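Local coordinates for protein TetR family transcriptional regulator (Streptomyces coelicolor, PDB 6SRN) that probably binds operator DNA as a TetR-family repressor of antibiotic-production genes and takes up a furan-carboxylic acid hormone in its C-terminal domain, at residues F42-Y47 and Q124-L129; G162-V168 and F210-A214; E82-W88 and P141-W147; I34-S39 and L76-V80. All coordinates share one frame; numbering follows the deposited sequence.

Contact 1: F42-Y47 and Q124-L129; sequences FASRGY and QAGARL
Arg-128 lays one face of its guanidinium over the backbone of Arg-45 and Gly-46: the N of Gly-46 sits over the centre of that face, 3.4 Å above the plane, and the carbonyl carbon of Arg-45 lies over its rim. With CG anti to the backbone N (chi1 -177°) and the chain extended as far as NE, the side chain reaches across to the backbone of helix 31-49. Arg-128 NH1 gives a bent hydrogen bond to Ala-43 O (2.9 Å, 147° at the hydrogen); the acceptor lies near the guanidinium plane, whereas the nitrogen stands above the carbonyl plane. Water 1 bridges Arg-128 NH2 and Ser-44 O, and Arg-128 NE has a salt bridge to Glu-132, so all three nitrogens are engaged. Helices 31-49 and 121-131 run nearly parallel here, 23° apart and 8.3 Å between axes, joining the DNA-binding region of this TetR fold to its ligand-binding domain. Ala-43 and Ala-125 allow the close approach, their CA atoms 4.2 Å apart. Beyond them Leu-129 wedges in between two aromatic residues. Its CD2 rests over the face of the Phe-42 ring, 4.2 Å from the centroid in a CH-pi contact, and also meets Tyr-47 CB at 3.9 Å. The Tyr-47 ring also makes a cation-pi pair with Lys-73.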
loop_
_atom_site.group_PDB
_atom_site.type_symbol
_atom_site.label_atom_id
_atom_site.label_comp_id
_atom_site.label_asym_id
_atom_site.label_seq_id
_atom_site.Cartn_x
_atom_site.Cartn_y
_atom_site.Cartn_z
ATOM N N PHE A 42 5.865 13.341 13.541
ATOM C CA PHE A 42 5.322 13.047 12.215
ATOM C C PHE A 42 4.515 11.752 12.242
ATOM O O PHE A 42 3.489 11.643 11.579
ATOM C CB PHE A 42 6.410 12.896 11.162
ATOM C CG PHE A 42 7.068 14.184 10.700
ATOM C CD1 PHE A 42 6.343 15.298 10.326
ATOM C CD2 PHE A 42 8.453 14.204 10.531
ATOM C CE1 PHE A 42 7.004 16.428 9.841
ATOM C CE2 PHE A 42 9.125 15.313 10.026
ATOM C CZ PHE A 42 8.387 16.418 9.720
ATOM N N ALA A 43 5.014 10.743 12.947
ATOM C CA ALA A 43 4.281 9.455 12.998
ATOM C C ALA A 43 2.898 9.590 13.637
ATOM O O ALA A 43 1.930 8.973 13.188
ATOM C CB ALA A 43 5.117 8.409 13.711
ATOM N N SER A 44 2.807 10.457 14.633
ATOM C CA SER A 44 1.584 10.578 15.375
ATOM C C SER A 44 0.630 11.582 14.754
ATOM O O SER A 44 -0.582 11.355 14.819
ATOM C CB SER A 44 1.881 10.843 16.856
ATOM O OG SER A 44 2.518 12.035 17.069
ATOM N N ARG A 45 1.166 12.620 14.105
ATOM C CA ARG A 45 0.371 13.761 13.627
ATOM C C ARG A 45 0.326 13.971 12.130
ATOM O O ARG A 45 -0.521 14.740 11.655
ATOM C CB ARG A 45 0.871 15.064 14.261
ATOM C CG ARG A 45 0.868 14.998 15.767
ATOM C CD ARG A 45 1.320 16.276 16.450
ATOM N NE ARG A 45 1.613 15.976 17.853
ATOM C CZ ARG A 45 2.261 16.786 18.692
ATOM N NH1 ARG A 45 2.682 17.969 18.296
ATOM N NH2 ARG A 45 2.467 16.393 19.951
ATOM N N GLY A 46 1.218 13.308 11.402
ATOM C CA GLY A 46 1.369 13.531 9.967
ATOM C C GLY A 46 2.106 14.829 9.712
ATOM O O GLY A 46 2.463 15.564 10.627
ATOM N N TYR A 47 2.369 15.097 8.445
ATOM C CA TYR A 47 3.138 16.276 8.079
ATOM C C TYR A 47 2.412 17.576 8.426
ATOM O O TYR A 47 2.996 18.441 9.060
ATOM C CB TYR A 47 3.464 16.230 6.589
ATOM C CG TYR A 47 4.323 17.370 6.146
ATOM C CD1 TYR A 47 5.689 17.330 6.327
ATOM C CD2 TYR A 47 3.784 18.478 5.531
ATOM C CE1 TYR A 47 6.528 18.364 5.916
ATOM C CE2 TYR A 47 4.612 19.550 5.165
ATOM C CZ TYR A 47 5.987 19.462 5.349
ATOM O OH TYR A 47 6.852 20.500 4.986
ATOM N N GLN A 124 8.065 4.459 11.162
ATOM C CA GLN A 124 6.663 4.781 11.105
ATOM C C GLN A 124 6.462 6.155 10.437
ATOM O O GLN A 124 5.553 6.369 9.652
ATOM C CB GLN A 124 6.072 4.781 12.499
ATOM C CG GLN A 124 6.167 3.398 13.160
ATOM C CD GLN A 124 5.940 3.390 14.639
ATOM O OE1 GLN A 124 5.801 4.420 15.280
ATOM N NE2 GLN A 124 5.878 2.203 15.194
ATOM N N ALA A 125 7.325 7.096 10.772
ATOM C CA ALA A 125 7.271 8.424 10.201
ATOM C C ALA A 125 7.609 8.414 8.727
ATOM O O ALA A 125 6.964 9.073 7.921
ATOM C CB ALA A 125 8.201 9.353 10.939
ATOM N N GLY A 126 8.641 7.655 8.359
ATOM C CA GLY A 126 9.015 7.556 6.939
ATOM C C GLY A 126 7.857 7.067 6.114
ATOM O O GLY A 126 7.552 7.633 5.070
ATOM N N ALA A 127 7.194 6.029 6.587
ATOM C CA ALA A 127 6.048 5.478 5.886
ATOM C C ALA A 127 4.886 6.457 5.850
ATOM O O ALA A 127 4.245 6.676 4.799
ATOM C CB ALA A 127 5.599 4.134 6.481
ATOM N N ARG A 128 4.596 7.117 6.972
ATOM C CA ARG A 128 3.490 8.045 6.964
ATOM C C ARG A 128 3.741 9.219 6.053
ATOM O O ARG A 128 2.833 9.645 5.331
ATOM C CB ARG A 128 3.167 8.539 8.377
ATOM C CG ARG A 128 1.958 9.463 8.395
ATOM C CD ARG A 128 1.333 9.562 9.758
ATOM N NE ARG A 128 0.130 10.407 9.690
ATOM C CZ ARG A 128 -0.703 10.597 10.717
ATOM N NH1 ARG A 128 -0.457 10.045 11.879
ATOM N NH2 ARG A 128 -1.801 11.347 10.563
ATOM N N LEU A 129 4.950 9.777 6.072
ATOM C CA LEU A 129 5.271 10.885 5.160
ATOM C C LEU A 129 5.132 10.456 3.695
ATOM O O LEU A 129 4.552 11.207 2.883
ATOM C CB LEU A 129 6.657 11.411 5.475
ATOM C CG LEU A 129 6.801 12.054 6.855
ATOM C CD1 LEU A 129 8.259 12.234 7.219
ATOM C CD2 LEU A 129 6.074 13.374 6.911
HETATM O O HOH W 1 -2.998 11.315 12.936
#

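Contact 2: G162-V168 and F210-A214; sequences GQLRAGV and FALRA
Leu-164 and Arg-213 form a single beta bridge, a scrap of strand pairing in an otherwise all-helical TetR-type ligand-binding domain, where the loop between helices 145-161 and 170-192 meets the C-terminus. Two nearly straight backbone bonds make it: Ala-214 N to Gln-163 O (2.8 Å, 174°) and Arg-165 N to Leu-212 O (2.9 Å). The close-packed side lies beneath the bridge. There Leu-164 and Leu-212 lie alongside each other with their ends in a common direction, Leu-164 CD1 4.1 Å from Leu-212 CB, while Val-168 CG1 meets Leu-212 CD2 at 3.8 Å. Helix 170-192 continues this apolar layer through Ala-173 and Leu-177. The outer side is looser: Gly-162, which closes helix 145-161 with a Schellman motif, meets Ala-214 CB chiefly with its carbonyl O, and water 2 spans Gln-163 O and the terminal carboxylate. Arg-165 works at the dimer interface. Its NH1 makes a salt bridge with Glu-206 of the second subunit, and the guanidinium has a cation-pi contact with Phe-210 of that subunit. A bend at chi3 (60°) turns the group back against its own chain, Val-168 CG2 lying over one face. Side-on, Arg-165 NE and NH2 both grip Ala-211 O, at 2.8 and 2.9 Å, reaching that oxygen from opposite faces of its carbonyl plane.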
loop_
_atom_site.group_PDB
_atom_site.type_symbol
_atom_site.label_atom_id
_atom_site.label_comp_id
_atom_site.label_asym_id
_atom_site.label_seq_id
_atom_site.Cartn_x
_atom_site.Cartn_y
_atom_site.Cartn_z
ATOM N N GLY A 162 21.367 -21.268 -7.892
ATOM C CA GLY A 162 20.396 -22.355 -7.990
ATOM C C GLY A 162 19.404 -22.428 -6.835
ATOM O O GLY A 162 18.705 -23.433 -6.642
ATOM N N GLN A 163 19.311 -21.351 -6.054
ATOM C CA GLN A 163 18.416 -21.327 -4.912
ATOM C C GLN A 163 16.998 -20.918 -5.303
ATOM O O GLN A 163 16.002 -21.219 -4.623
ATOM C CB GLN A 163 19.025 -20.343 -3.894
ATOM C CG GLN A 163 18.335 -20.329 -2.565
ATOM C CD GLN A 163 19.109 -19.570 -1.497
ATOM O OE1 GLN A 163 19.783 -18.557 -1.741
ATOM N NE2 GLN A 163 19.011 -20.076 -0.291
ATOM N N LEU A 164 16.914 -20.187 -6.405
ATOM C CA LEU A 164 15.676 -19.541 -6.823
ATOM C C LEU A 164 15.027 -20.453 -7.865
ATOM O O LEU A 164 15.713 -21.005 -8.748
ATOM C CB LEU A 164 16.019 -18.159 -7.364
ATOM C CG LEU A 164 15.092 -16.973 -7.300
ATOM C CD1 LEU A 164 14.837 -16.618 -5.841
ATOM C CD2 LEU A 164 15.713 -15.810 -8.037
ATOM N N ARG A 165 13.726 -20.695 -7.753
ATOM C CA ARG A 165 12.984 -21.513 -8.718
ATOM C C ARG A 165 13.229 -21.075 -10.175
ATOM O O ARG A 165 13.310 -19.878 -10.485
ATOM C CB ARG A 165 11.464 -21.553 -8.406
ATOM C CG ARG A 165 10.558 -22.198 -9.458
ATOM C CD ARG A 165 9.123 -22.411 -8.968
ATOM N NE ARG A 165 8.489 -21.141 -8.602
ATOM C CZ ARG A 165 7.693 -20.396 -9.376
ATOM N NH1 ARG A 165 7.368 -20.718 -10.622
ATOM N NH2 ARG A 165 7.212 -19.267 -8.906
ATOM N N ALA A 166 13.338 -22.075 -11.049
ATOM C CA ALA A 166 13.622 -21.855 -12.455
ATOM C C ALA A 166 12.586 -20.956 -13.066
ATOM O O ALA A 166 11.368 -21.128 -12.870
ATOM C CB ALA A 166 13.680 -23.173 -13.217
ATOM N N GLY A 167 13.090 -19.968 -13.796
ATOM C CA GLY A 167 12.251 -19.046 -14.517
ATOM C C GLY A 167 11.917 -17.787 -13.744
ATOM O O GLY A 167 11.429 -16.826 -14.337
ATOM N N VAL A 168 12.147 -17.787 -12.422
ATOM C CA VAL A 168 11.892 -16.590 -11.632
ATOM C C VAL A 168 12.944 -15.526 -11.930
ATOM O O VAL A 168 14.141 -15.784 -11.851
ATOM C CB VAL A 168 11.826 -16.936 -10.129
ATOM C CG1 VAL A 168 11.666 -15.676 -9.288
ATOM C CG2 VAL A 168 10.663 -17.897 -9.885
ATOM N N PHE A 210 7.690 -19.712 -0.550
ATOM C CA PHE A 210 7.379 -21.035 -1.127
ATOM C C PHE A 210 7.505 -20.970 -2.645
ATOM O O PHE A 210 8.076 -21.897 -3.288
ATOM C CB PHE A 210 5.998 -21.519 -0.743
ATOM C CG PHE A 210 5.672 -22.862 -1.311
ATOM C CD1 PHE A 210 5.108 -22.987 -2.578
ATOM C CD2 PHE A 210 5.948 -23.985 -0.579
ATOM C CE1 PHE A 210 4.820 -24.239 -3.100
ATOM C CE2 PHE A 210 5.671 -25.236 -1.085
ATOM C CZ PHE A 210 5.127 -25.361 -2.354
ATOM N N ALA A 211 7.047 -19.852 -3.206
ATOM C CA ALA A 211 7.093 -19.628 -4.657
ATOM C C ALA A 211 8.474 -19.252 -5.191
ATOM O O ALA A 211 8.729 -19.397 -6.389
ATOM C CB ALA A 211 6.080 -18.583 -5.022
ATOM N N LEU A 212 9.363 -18.728 -4.347
ATOM C CA LEU A 212 10.693 -18.307 -4.768
ATOM C C LEU A 212 11.706 -19.428 -4.656
ATOM O O LEU A 212 12.664 -19.463 -5.403
ATOM C CB LEU A 212 11.217 -17.113 -3.972
ATOM C CG LEU A 212 10.425 -15.836 -4.257
ATOM C CD1 LEU A 212 10.798 -14.820 -3.211
ATOM C CD2 LEU A 212 10.693 -15.288 -5.638
ATOM N N ARG A 213 11.560 -20.283 -3.662
ATOM C CA ARG A 213 12.588 -21.333 -3.445
ATOM C C ARG A 213 12.569 -22.447 -4.475
ATOM O O ARG A 213 11.532 -23.058 -4.776
ATOM C CB ARG A 213 12.386 -22.005 -2.106
ATOM C CG ARG A 213 12.745 -21.172 -0.925
ATOM C CD ARG A 213 12.777 -22.079 0.299
ATOM N NE ARG A 213 11.689 -23.048 0.253
ATOM C CZ ARG A 213 10.481 -22.864 0.781
ATOM N NH1 ARG A 213 10.166 -21.719 1.437
ATOM N NH2 ARG A 213 9.591 -23.847 0.653
ATOM N N ALA A 214 13.743 -22.757 -4.999
ATOM C CA ALA A 214 13.904 -23.956 -5.774
ATOM C C ALA A 214 13.655 -25.142 -4.846
ATOM O O ALA A 214 14.114 -25.144 -3.680
ATOM C CB ALA A 214 15.311 -24.017 -6.350
ATOM O OXT ALA A 214 12.970 -26.071 -5.254
HETATM O O HOH W 2 15.899 -22.824 -2.379
#

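Contact 3: E82-W88 and P141-W147; sequences EEHYARW and PLPYVDW. With LUB (4-(Hydroxymethyl)-2-propylfuran-3-carboxylic acid), chain B.
Tyr-85 and Tyr-144 hold the same carboxylate oxygen of the bound furan acid from two different segments: Tyr-85 OH gives a hydrogen bond to LUB O10 at 2.6 Å, and the backbone N of Tyr-144 gives another at 2.9 Å. Tyr-144 occupies the N-cap position of helix 145-161 with a positive phi of 76°, and the helix start may help stabilise the ligand's charge. Gln-130 NE2 is also hydrogen-bonded to the Tyr-85 hydroxyl. Tyr-85 CG lies anti to the carbonyl carbon (chi1 -64°), which sends the ring toward 141-147: Asp-146 OD2 lies over one face, nearest CD2 at 3.6 Å, and Trp-147 CD1 comes to its edge. These residues line part of the ligand pocket in the TetR-type C-terminal domain, where the end of helix 73-86, which leads from the DNA-binding region, meets helix 145-161. Trp-147 is sandwiched between the ligand and Trp-88. The propyl end of the ligand, C8, packs on one indole face, 3.5 Å from Trp-147 CD2, and Trp-88 CB lies over the opposite face. The two indoles meet obliquely, planes at 47°, with Trp-147 CZ2 over the Trp-88 face, 3.4 Å from Trp-88 CD2. Water 3 lies in the plane of the Trp-147 indole, accepting from NE1 at 2.9 Å and donating to His-84 O. Farther out, the Glu-82 side chain crosses that of Pro-141 at about a right angle, CG to CG 3.7 Å.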
loop_
_atom_site.group_PDB
_atom_site.type_symbol
_atom_site.label_atom_id
_atom_site.label_comp_id
_atom_site.label_asym_id
_atom_site.label_seq_id
_atom_site.Cartn_x
_atom_site.Cartn_y
_atom_site.Cartn_z
ATOM N N GLU A 82 14.622 9.906 4.217
ATOM C CA GLU A 82 15.933 9.398 3.755
ATOM C C GLU A 82 16.538 8.453 4.790
ATOM O O GLU A 82 17.119 7.410 4.453
ATOM C CB GLU A 82 16.919 10.534 3.471
ATOM C CG GLU A 82 16.654 11.329 2.250
ATOM C CD GLU A 82 17.725 12.420 2.157
ATOM O OE1 GLU A 82 18.277 12.922 3.177
ATOM O OE2 GLU A 82 18.070 12.711 1.053
ATOM N N GLU A 83 16.428 8.779 6.070
ATOM C CA GLU A 83 17.036 7.965 7.083
ATOM C C GLU A 83 16.369 6.601 7.154
ATOM O O GLU A 83 17.038 5.592 7.365
ATOM C CB GLU A 83 16.949 8.689 8.429
ATOM C CG GLU A 83 17.269 7.838 9.624
ATOM C CD GLU A 83 18.586 7.135 9.507
ATOM O OE1 GLU A 83 19.515 7.711 8.906
ATOM O OE2 GLU A 83 18.691 6.004 10.050
ATOM N N HIS A 84 15.051 6.571 7.001
ATOM C CA HIS A 84 14.341 5.281 7.141
ATOM C C HIS A 84 14.686 4.341 5.984
ATOM O O HIS A 84 14.485 3.134 6.109
ATOM C CB HIS A 84 12.838 5.536 7.386
ATOM C CG HIS A 84 11.892 5.226 6.260
ATOM N ND1 HIS A 84 11.852 5.932 5.072
ATOM C CD2 HIS A 84 10.879 4.345 6.185
ATOM C CE1 HIS A 84 10.883 5.474 4.311
ATOM N NE2 HIS A 84 10.259 4.521 4.972
ATOM N N TYR A 85 15.252 4.862 4.902
ATOM C CA TYR A 85 15.852 4.028 3.832
ATOM C C TYR A 85 17.335 3.743 4.006
ATOM O O TYR A 85 17.802 2.591 3.790
ATOM C CB TYR A 85 15.635 4.638 2.455
ATOM C CG TYR A 85 14.234 4.742 2.009
ATOM C CD1 TYR A 85 13.369 3.636 1.979
ATOM C CD2 TYR A 85 13.733 5.966 1.556
ATOM C CE1 TYR A 85 12.061 3.769 1.557
ATOM C CE2 TYR A 85 12.432 6.084 1.121
ATOM C CZ TYR A 85 11.585 4.986 1.094
ATOM O OH TYR A 85 10.276 5.164 0.689
ATOM N N ALA A 86 18.103 4.753 4.395
ATOM C CA ALA A 86 19.557 4.669 4.344
ATOM C C ALA A 86 20.127 3.718 5.356
ATOM O O ALA A 86 21.275 3.276 5.212
ATOM C CB ALA A 86 20.167 6.046 4.536
ATOM N N ARG A 87 19.381 3.415 6.397
ATOM C CA ARG A 87 19.802 2.480 7.395
ATOM C C ARG A 87 19.960 0.986 6.977
ATOM O O ARG A 87 20.642 0.222 7.611
ATOM C CB ARG A 87 18.895 2.640 8.612
ATOM C CG ARG A 87 17.409 2.387 8.376
ATOM C CD ARG A 87 16.648 2.457 9.690
ATOM N NE ARG A 87 16.804 3.734 10.365
ATOM C CZ ARG A 87 16.262 4.000 11.545
ATOM N NH1 ARG A 87 15.478 3.090 12.119
ATOM N NH2 ARG A 87 16.480 5.157 12.117
ATOM N N TRP A 88 19.378 0.615 5.864
ATOM C CA TRP A 88 19.195 -0.801 5.525
ATOM C C TRP A 88 20.376 -1.515 4.871
ATOM O O TRP A 88 20.622 -2.679 5.154
ATOM C CB TRP A 88 17.851 -0.983 4.771
ATOM C CG TRP A 88 16.746 -0.717 5.723
ATOM C CD1 TRP A 88 15.981 0.402 5.797
ATOM C CD2 TRP A 88 16.314 -1.567 6.789
ATOM N NE1 TRP A 88 15.092 0.321 6.850
ATOM C CE2 TRP A 88 15.274 -0.876 7.489
ATOM C CE3 TRP A 88 16.707 -2.829 7.239
ATOM C CZ2 TRP A 88 14.669 -1.395 8.614
ATOM C CZ3 TRP A 88 16.091 -3.357 8.346
ATOM C CH2 TRP A 88 15.046 -2.647 9.014
ATOM N N PRO A 141 12.203 11.520 -1.314
ATOM C CA PRO A 141 12.757 10.436 -2.165
ATOM C C PRO A 141 11.617 9.589 -2.784
ATOM O O PRO A 141 10.575 9.354 -2.170
ATOM C CB PRO A 141 13.642 9.644 -1.225
ATOM C CG PRO A 141 13.847 10.467 0.014
ATOM C CD PRO A 141 12.668 11.410 0.083
ATOM N N LEU A 142 11.854 9.078 -3.985
ATOM C CA LEU A 142 10.893 8.141 -4.563
ATOM C C LEU A 142 10.750 6.942 -3.625
ATOM O O LEU A 142 11.776 6.380 -3.182
ATOM C CB LEU A 142 11.366 7.643 -5.933
ATOM C CG LEU A 142 11.118 8.578 -7.132
ATOM C CD1 LEU A 142 11.829 7.992 -8.334
ATOM C CD2 LEU A 142 9.664 8.823 -7.482
ATOM N N PRO A 143 9.499 6.538 -3.365
ATOM C CA PRO A 143 9.319 5.273 -2.625
ATOM C C PRO A 143 9.686 4.023 -3.421
ATOM O O PRO A 143 9.814 4.059 -4.673
ATOM C CB PRO A 143 7.842 5.298 -2.290
ATOM C CG PRO A 143 7.233 6.009 -3.475
ATOM C CD PRO A 143 8.197 7.104 -3.764
ATOM N N TYR A 144 9.906 2.946 -2.702
ATOM C CA TYR A 144 9.997 1.551 -3.210
ATOM C C TYR A 144 11.308 1.229 -3.920
ATOM O O TYR A 144 11.791 0.074 -3.838
ATOM C CB TYR A 144 8.792 1.180 -4.123
ATOM C CG TYR A 144 7.474 1.678 -3.560
ATOM C CD1 TYR A 144 7.026 1.313 -2.279
ATOM C CD2 TYR A 144 6.689 2.590 -4.270
ATOM C CE1 TYR A 144 5.876 1.843 -1.762
ATOM C CE2 TYR A 144 5.525 3.098 -3.747
ATOM C CZ TYR A 144 5.135 2.751 -2.477
ATOM O OH TYR A 144 4.004 3.316 -1.956
ATOM N N VAL A 145 11.872 2.214 -4.631
ATOM C CA VAL A 145 12.993 1.918 -5.491
ATOM C C VAL A 145 14.269 1.548 -4.712
ATOM O O VAL A 145 15.033 0.719 -5.156
ATOM C CB VAL A 145 13.246 2.985 -6.551
ATOM C CG1 VAL A 145 12.038 3.198 -7.443
ATOM C CG2 VAL A 145 13.615 4.267 -5.906
ATOM N N ASP A 146 14.492 2.139 -3.538
ATOM C CA ASP A 146 15.687 1.814 -2.754
ATOM C C ASP A 146 15.657 0.361 -2.275
ATOM O O ASP A 146 16.631 -0.353 -2.416
ATOM C CB ASP A 146 15.825 2.771 -1.564
ATOM C CG ASP A 146 16.142 4.191 -1.982
ATOM O OD1 ASP A 146 17.066 4.330 -2.836
ATOM O OD2 ASP A 146 15.464 5.147 -1.515
ATOM N N TRP A 147 14.516 -0.074 -1.753
ATOM C CA TRP A 147 14.401 -1.440 -1.276
ATOM C C TRP A 147 14.428 -2.410 -2.450
ATOM O O TRP A 147 14.998 -3.458 -2.345
ATOM C CB TRP A 147 13.112 -1.631 -0.469
ATOM C CG TRP A 147 13.274 -1.412 1.023
ATOM C CD1 TRP A 147 13.007 -0.252 1.747
ATOM C CD2 TRP A 147 13.705 -2.377 1.968
ATOM N NE1 TRP A 147 13.257 -0.478 3.097
ATOM C CE2 TRP A 147 13.733 -1.754 3.248
ATOM C CE3 TRP A 147 14.103 -3.717 1.863
ATOM C CZ2 TRP A 147 14.056 -2.484 4.396
ATOM C CZ3 TRP A 147 14.448 -4.397 2.996
ATOM C CH2 TRP A 147 14.446 -3.777 4.227
HETATM C C2 LUB B . 8.217 -0.032 2.160
HETATM C C4 LUB B . 7.511 2.073 2.440
HETATM C C5 LUB B . 6.871 1.311 3.332
HETATM C C6 LUB B . 8.659 -1.326 1.609
HETATM O O11 LUB B . 10.033 0.856 0.080
HETATM C C9 LUB B . 9.209 1.680 0.552
HETATM O O10 LUB B . 9.102 2.871 0.084
HETATM C C3 LUB B . 8.307 1.298 1.621
HETATM C C12 LUB B . 7.398 3.589 2.504
HETATM O O13 LUB B . 7.042 4.086 1.193
HETATM O O1 LUB B . 7.185 -0.039 3.104
HETATM C C7 LUB B . 9.696 -1.910 2.578
HETATM C C8 LUB B . 10.270 -3.215 2.085
HETATM O O HOH W 3 12.553 1.662 4.855
#

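Contact 4: I34-S39 and L76-V80; sequences ILEAAS and LAIAV
Leu-35, Val-80 and Leu-76 carry most of this interface. Leu-35 reaches across with its CD2 branch, which lies 3.6 Å from Ala-79 CB and 3.8 Å from Val-80 CG2, so that one methyl fills the notch between two successive residues of the partner helix. The Leu-35 and Val-80 side chains pass alongside one another, heading opposite ways. With CG1 anti to the backbone N (chi1 169°) and CG2 beside it, Val-80 presents both methyls to helix 31-49: CG1 comes within 3.6 Å of Ser-39 OG, and CG2 touches the same oxygen as well as Leu-35. That hydroxyl has a polar partner in this apolar setting, since Ser-39 OG donates back to Leu-35 O at 2.9 Å. The carbonyl thus takes two bonds, from the N and the OG of Ser-39, on opposite faces of its plane. Leu-76 straddles the small methyl of Ala-38, with CD1 nearest to Ala-38 CB at 3.7 Å. The helices cross almost perpendicularly, at -98°, with 10.0 Å between their axes. The crossing belongs to the N-terminal DNA-binding bundle of the TetR fold, the predicted helix-turn-helix (51-70) lying in the chain between the two segments. Around it, Val-55 of helix 52-59 packs on Ala-38 and Leu-76, Phe-70 covers Ile-34, Leu-76 and Ala-79, and helix 121-131 adds Val-122 on Ser-39 and Ala-125 on Val-80.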
loop_
_atom_site.group_PDB
_atom_site.type_symbol
_atom_site.label_atom_id
_atom_site.label_comp_id
_atom_site.label_asym_id
_atom_site.label_seq_id
_atom_site.Cartn_x
_atom_site.Cartn_y
_atom_site.Cartn_z
ATOM N N ILE A 34 17.261 15.072 17.232
ATOM C CA ILE A 34 16.237 15.924 16.597
ATOM C C ILE A 34 15.396 15.076 15.642
ATOM O O ILE A 34 14.182 15.202 15.629
ATOM C CB ILE A 34 16.874 17.131 15.870
ATOM C CG1 ILE A 34 17.656 18.004 16.862
ATOM C CG2 ILE A 34 15.819 17.949 15.136
ATOM C CD1 ILE A 34 18.626 18.982 16.220
ATOM N N LEU A 35 16.048 14.243 14.846
ATOM C CA LEU A 35 15.350 13.391 13.902
ATOM C C LEU A 35 14.416 12.418 14.616
ATOM O O LEU A 35 13.334 12.168 14.120
ATOM C CB LEU A 35 16.343 12.591 13.048
ATOM C CG LEU A 35 16.931 13.177 11.764
ATOM C CD1 LEU A 35 17.717 12.091 11.031
ATOM C CD2 LEU A 35 15.841 13.700 10.838
ATOM N N GLU A 36 14.804 11.892 15.780
ATOM C CA GLU A 36 13.939 10.984 16.521
ATOM C C GLU A 36 12.681 11.694 17.026
ATOM O O GLU A 36 11.569 11.178 16.885
ATOM C CB GLU A 36 14.720 10.357 17.663
ATOM C CG GLU A 36 14.079 9.141 18.283
ATOM C CD GLU A 36 14.058 7.891 17.361
ATOM O OE1 GLU A 36 14.942 7.664 16.451
ATOM O OE2 GLU A 36 13.169 7.045 17.591
ATOM N N ALA A 37 12.866 12.891 17.579
ATOM C CA ALA A 37 11.728 13.698 18.012
ATOM C C ALA A 37 10.809 14.073 16.870
ATOM O O ALA A 37 9.590 13.969 17.004
ATOM C CB ALA A 37 12.205 14.953 18.737
ATOM N N ALA A 38 11.400 14.470 15.749
ATOM C CA ALA A 38 10.618 14.780 14.583
ATOM C C ALA A 38 9.824 13.555 14.125
ATOM O O ALA A 38 8.675 13.667 13.730
ATOM C CB ALA A 38 11.506 15.265 13.469
ATOM N N SER A 39 10.460 12.418 14.186
ATOM C CA SER A 39 9.817 11.168 13.746
ATOM C C SER A 39 8.626 10.859 14.605
ATOM O O SER A 39 7.593 10.421 14.119
ATOM C CB SER A 39 10.808 10.029 13.761
ATOM O OG SER A 39 11.777 10.219 12.723
ATOM N N LEU A 76 13.259 18.731 7.087
ATOM C CA LEU A 76 13.164 17.796 8.205
ATOM C C LEU A 76 12.435 16.517 7.788
ATOM O O LEU A 76 12.914 15.421 8.027
ATOM C CB LEU A 76 12.465 18.529 9.374
ATOM C CG LEU A 76 12.306 17.778 10.687
ATOM C CD1 LEU A 76 13.616 17.334 11.318
ATOM C CD2 LEU A 76 11.515 18.651 11.666
ATOM N N ALA A 77 11.325 16.691 7.068
ATOM C CA ALA A 77 10.608 15.560 6.521
ATOM C C ALA A 77 11.476 14.722 5.546
ATOM O O ALA A 77 11.484 13.504 5.584
ATOM C CB ALA A 77 9.296 16.002 5.892
ATOM N N ILE A 78 12.185 15.409 4.651
ATOM C CA ILE A 78 13.103 14.713 3.766
ATOM C C ILE A 78 14.112 13.902 4.574
ATOM O O ILE A 78 14.380 12.754 4.248
ATOM C CB ILE A 78 13.832 15.706 2.830
ATOM C CG1 ILE A 78 12.818 16.300 1.849
ATOM C CG2 ILE A 78 14.977 15.013 2.119
ATOM C CD1 ILE A 78 13.372 17.457 1.067
ATOM N N ALA A 79 14.725 14.501 5.606
ATOM C CA ALA A 79 15.751 13.773 6.348
ATOM C C ALA A 79 15.194 12.502 7.027
ATOM O O ALA A 79 15.862 11.505 7.088
ATOM C CB ALA A 79 16.399 14.678 7.371
ATOM N N VAL A 80 13.986 12.592 7.562
ATOM C CA VAL A 80 13.332 11.448 8.181
ATOM C C VAL A 80 13.124 10.346 7.148
ATOM O O VAL A 80 13.491 9.202 7.364
ATOM C CB VAL A 80 11.977 11.854 8.814
ATOM C CG1 VAL A 80 11.165 10.618 9.221
ATOM C CG2 VAL A 80 12.234 12.744 10.022
#

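How the contacts relate
Contacts 4, 1 and 3 lie close together, while contact 2 stands alone at the far end of the chain. Contacts 1 and 4 share helix 31-49, centres 10 Å apart, and touch where Ala-125 meets Val-80 and Ser-39. Helix 73-86 links contact 4 to contact 3, 14 Å between centres, and His-84 of contact 3 meets Gly-126 and Ala-127 of contact 1. Along the chain contact 4 closes before contact 3 opens, contact 1 interleaves with both, and contact 2 comes last. The predicted helix-turn-helix lies between the segments of contact 4, and contact 3 holds the ligand, a layout consistent with hormone binding being felt at the DNA-binding end. Contact 2, 36 Å from contact 1, like part of contact 3, touches the second subunit.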